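Local coordinates for protein discoidin-2 (PDB 2VM9) that is a trimeric galactose-binding lectin that also recognises N-acetylgalactosamine and may take part in spore formation and spore-coat assembly, at residues A[165-175]-A[185-195]. Residues are numbered along the deposited sequence; the frame is centred on the assembly and turned at random. Where two conformers were deposited one is given.
Sequences QVGEVSIGDRS and IVRHVKFPVEF
Ile185 sets its CG2 hard against CB of Ser175, 3.5 Å away, while its CD1 meets Ile171 and sits over the rim of one face of the Arg187 guanidinium. In Arg187, CG, beside its own backbone N (chi1 -69°), lies against Ser170 O, and the bend at chi2 (-65°) turns the chain so that NE donates to Ile171 O at 2.8 Å, in the carbonyl plane on a lone pair; NH2 adds a weaker bond to the same oxygen. NH2 also makes a salt bridge to Asp173 OD1 (3.2 Å), the carboxylate standing nearly perpendicular to the guanidinium. That OD1 is held in turn by N and OG of Ser175, the first closing an Asx turn. Next, Val189 CG2 packs on Val169 CG2 at 3.7 Å. Beyond the strand, Val193 grips the extended Gln165 side chain through its backbone: N donates to OE1 (2.9 Å) and its O accepts an N-H from NE2 (2.7 Å). Phe195 lays a ring face under that NE2, 3.2 Å from the ring plane, and its other neighbours include Tyr159 of the second subunit. Strands 163-170 and 183-190 thus face each other across the two sheets of the antiparallel beta-sandwich of the H-type lectin domain.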
# COMPACT_ATOMS: atom_id res chain seq x y z
N GLN A 165 -3.60 -4.58 -15.00
CA GLN A 165 -4.81 -4.48 -15.82
C GLN A 165 -4.94 -5.79 -16.58
O GLN A 165 -3.95 -6.46 -16.86
CB GLN A 165 -4.76 -3.31 -16.79
CG GLN A 165 -4.67 -1.93 -16.11
CD GLN A 165 -4.68 -0.82 -17.11
OE1 GLN A 165 -5.72 -0.53 -17.73
NE2 GLN A 165 -3.53 -0.20 -17.31
N VAL A 166 -6.17 -6.14 -16.90
CA VAL A 166 -6.42 -7.44 -17.50
C VAL A 166 -7.34 -7.29 -18.71
O VAL A 166 -8.05 -6.27 -18.87
CB VAL A 166 -7.06 -8.43 -16.49
CG1 VAL A 166 -6.19 -8.60 -15.23
CG2 VAL A 166 -8.48 -7.97 -16.15
N GLY A 167 -7.36 -8.32 -19.55
CA GLY A 167 -8.28 -8.27 -20.69
C GLY A 167 -8.18 -9.58 -21.46
O GLY A 167 -7.51 -10.52 -21.05
N GLU A 168 -8.87 -9.62 -22.58
CA GLU A 168 -8.81 -10.79 -23.44
C GLU A 168 -8.65 -10.34 -24.88
O GLU A 168 -9.02 -9.22 -25.25
CB GLU A 168 -10.04 -11.67 -23.28
CG GLU A 168 -11.36 -11.10 -23.76
CD GLU A 168 -12.38 -12.24 -23.97
OE1 GLU A 168 -12.84 -12.83 -22.99
OE2 GLU A 168 -12.71 -12.54 -25.14
N VAL A 169 -8.10 -11.22 -25.69
CA VAL A 169 -7.88 -10.89 -27.09
C VAL A 169 -7.98 -12.19 -27.90
O VAL A 169 -7.49 -13.22 -27.47
CB VAL A 169 -6.51 -10.16 -27.28
CG1 VAL A 169 -5.35 -10.93 -26.65
CG2 VAL A 169 -6.24 -9.82 -28.75
N SER A 170 -8.60 -12.11 -29.07
CA SER A 170 -8.77 -13.27 -29.95
C SER A 170 -8.36 -12.89 -31.36
O SER A 170 -8.23 -11.71 -31.69
CB SER A 170 -10.25 -13.70 -30.00
OG SER A 170 -10.77 -14.03 -28.71
N ILE A 171 -8.15 -13.91 -32.20
CA ILE A 171 -7.93 -13.62 -33.61
C ILE A 171 -9.19 -12.97 -34.18
O ILE A 171 -9.12 -11.90 -34.79
CB ILE A 171 -7.59 -14.91 -34.39
CG1 ILE A 171 -6.31 -15.55 -33.81
CG2 ILE A 171 -7.39 -14.58 -35.90
CD1 ILE A 171 -5.93 -16.90 -34.43
N GLY A 172 -10.33 -13.63 -33.98
CA GLY A 172 -11.62 -13.02 -34.29
C GLY A 172 -12.01 -13.09 -35.74
O GLY A 172 -13.07 -12.58 -36.14
N ASP A 173 -11.16 -13.74 -36.54
CA ASP A 173 -11.46 -14.00 -37.95
C ASP A 173 -10.59 -15.17 -38.45
O ASP A 173 -9.91 -15.82 -37.66
CB ASP A 173 -11.27 -12.74 -38.81
CG ASP A 173 -9.81 -12.33 -38.97
OD1 ASP A 173 -8.88 -13.08 -38.60
OD2 ASP A 173 -9.58 -11.21 -39.52
N ARG A 174 -10.62 -15.40 -39.76
CA ARG A 174 -10.00 -16.60 -40.34
C ARG A 174 -8.59 -16.33 -40.88
O ARG A 174 -8.10 -17.07 -41.77
CB ARG A 174 -10.88 -17.18 -41.44
CG ARG A 174 -12.33 -17.34 -41.04
CD ARG A 174 -12.52 -18.39 -39.95
NE ARG A 174 -12.21 -17.94 -38.58
CZ ARG A 174 -13.03 -17.26 -37.78
NH1 ARG A 174 -14.25 -16.89 -38.21
NH2 ARG A 174 -12.64 -16.95 -36.53
N SER A 175 -7.94 -15.31 -40.33
CA SER A 175 -6.62 -14.89 -40.75
C SER A 175 -5.58 -16.01 -40.78
O SER A 175 -4.68 -16.00 -41.64
CB SER A 175 -6.10 -13.78 -39.83
OG SER A 175 -6.75 -12.59 -40.14
N ILE A 185 -0.47 -13.26 -37.19
CA ILE A 185 -1.29 -12.05 -37.25
C ILE A 185 -1.16 -11.33 -35.92
O ILE A 185 -0.95 -11.97 -34.88
CB ILE A 185 -2.75 -12.34 -37.59
CG1 ILE A 185 -3.44 -13.28 -36.60
CG2 ILE A 185 -2.87 -12.85 -39.00
CD1 ILE A 185 -4.03 -12.49 -35.37
N VAL A 186 -1.27 -10.02 -35.96
CA VAL A 186 -1.09 -9.23 -34.77
C VAL A 186 -2.44 -8.63 -34.45
O VAL A 186 -3.10 -8.08 -35.34
CB VAL A 186 -0.06 -8.09 -35.03
CG1 VAL A 186 -0.18 -7.00 -33.96
CG2 VAL A 186 1.32 -8.64 -35.06
N ARG A 187 -2.83 -8.72 -33.18
CA ARG A 187 -3.97 -7.96 -32.69
C ARG A 187 -3.43 -6.94 -31.71
O ARG A 187 -2.79 -7.30 -30.73
CB ARG A 187 -4.99 -8.87 -31.99
CG ARG A 187 -5.72 -9.80 -32.93
CD ARG A 187 -6.59 -9.00 -33.90
NE ARG A 187 -7.20 -9.83 -34.93
CZ ARG A 187 -6.72 -10.01 -36.16
NH1 ARG A 187 -5.58 -9.42 -36.54
NH2 ARG A 187 -7.38 -10.77 -37.03
N HIS A 188 -3.70 -5.66 -31.98
CA HIS A 188 -3.24 -4.65 -31.05
C HIS A 188 -4.24 -4.45 -29.94
O HIS A 188 -5.45 -4.32 -30.17
CB HIS A 188 -2.87 -3.32 -31.70
CG HIS A 188 -2.30 -2.35 -30.71
ND1 HIS A 188 -0.99 -2.42 -30.28
CD2 HIS A 188 -2.87 -1.33 -30.03
CE1 HIS A 188 -0.77 -1.46 -29.40
NE2 HIS A 188 -1.90 -0.79 -29.23
N VAL A 189 -3.72 -4.48 -28.72
CA VAL A 189 -4.51 -4.35 -27.51
C VAL A 189 -4.19 -3.01 -26.87
O VAL A 189 -3.03 -2.66 -26.69
CB VAL A 189 -4.22 -5.53 -26.54
CG1 VAL A 189 -5.07 -5.43 -25.28
CG2 VAL A 189 -4.44 -6.89 -27.26
N LYS A 190 -5.22 -2.24 -26.56
CA LYS A 190 -5.03 -0.98 -25.84
C LYS A 190 -5.47 -1.23 -24.40
O LYS A 190 -6.55 -1.78 -24.17
CB LYS A 190 -5.87 0.12 -26.50
CG LYS A 190 -5.66 1.50 -25.90
CD LYS A 190 -6.58 2.54 -26.56
CE LYS A 190 -7.27 3.42 -25.50
NZ LYS A 190 -8.14 2.61 -24.55
N PHE A 191 -4.63 -0.87 -23.43
CA PHE A 191 -4.98 -1.05 -22.02
C PHE A 191 -6.15 -0.12 -21.70
O PHE A 191 -6.21 0.98 -22.26
CB PHE A 191 -3.80 -0.72 -21.08
CG PHE A 191 -2.59 -1.61 -21.28
CD1 PHE A 191 -2.73 -3.01 -21.30
CD2 PHE A 191 -1.32 -1.06 -21.42
CE1 PHE A 191 -1.60 -3.84 -21.48
CE2 PHE A 191 -0.18 -1.87 -21.60
CZ PHE A 191 -0.34 -3.28 -21.63
N PRO A 192 -7.08 -0.55 -20.83
CA PRO A 192 -8.16 0.38 -20.46
C PRO A 192 -7.62 1.76 -20.05
O PRO A 192 -8.18 2.79 -20.46
CB PRO A 192 -8.83 -0.32 -19.29
CG PRO A 192 -8.64 -1.81 -19.61
CD PRO A 192 -7.23 -1.86 -20.17
N VAL A 193 -6.52 1.79 -19.30
CA VAL A 193 -5.88 3.04 -18.85
C VAL A 193 -4.40 2.98 -19.16
O VAL A 193 -3.79 1.91 -19.04
CB VAL A 193 -6.07 3.24 -17.30
CG1 VAL A 193 -5.39 4.52 -16.81
CG2 VAL A 193 -7.52 3.24 -16.94
N GLU A 194 -3.79 4.11 -19.53
CA GLU A 194 -2.36 4.13 -19.81
C GLU A 194 -1.56 3.99 -18.51
O GLU A 194 -1.85 4.65 -17.50
CB GLU A 194 -1.94 5.40 -20.57
CG GLU A 194 -0.46 5.43 -20.91
CD GLU A 194 -0.03 6.65 -21.74
OE1 GLU A 194 -0.87 7.52 -22.03
OE2 GLU A 194 1.15 6.69 -22.11
N PHE A 195 -0.58 3.08 -18.52
CA PHE A 195 0.32 2.89 -17.39
C PHE A 195 1.32 4.06 -17.31
O PHE A 195 1.61 4.73 -18.31
CB PHE A 195 1.13 1.60 -17.54
CG PHE A 195 0.37 0.32 -17.22
CD1 PHE A 195 0.08 -0.03 -15.91
CD2 PHE A 195 0.04 -0.58 -18.23
CE1 PHE A 195 -0.58 -1.23 -15.60
CE2 PHE A 195 -0.62 -1.79 -17.93
CZ PHE A 195 -0.93 -2.11 -16.63
O HOH W 1 -7.52 -9.60 -39.89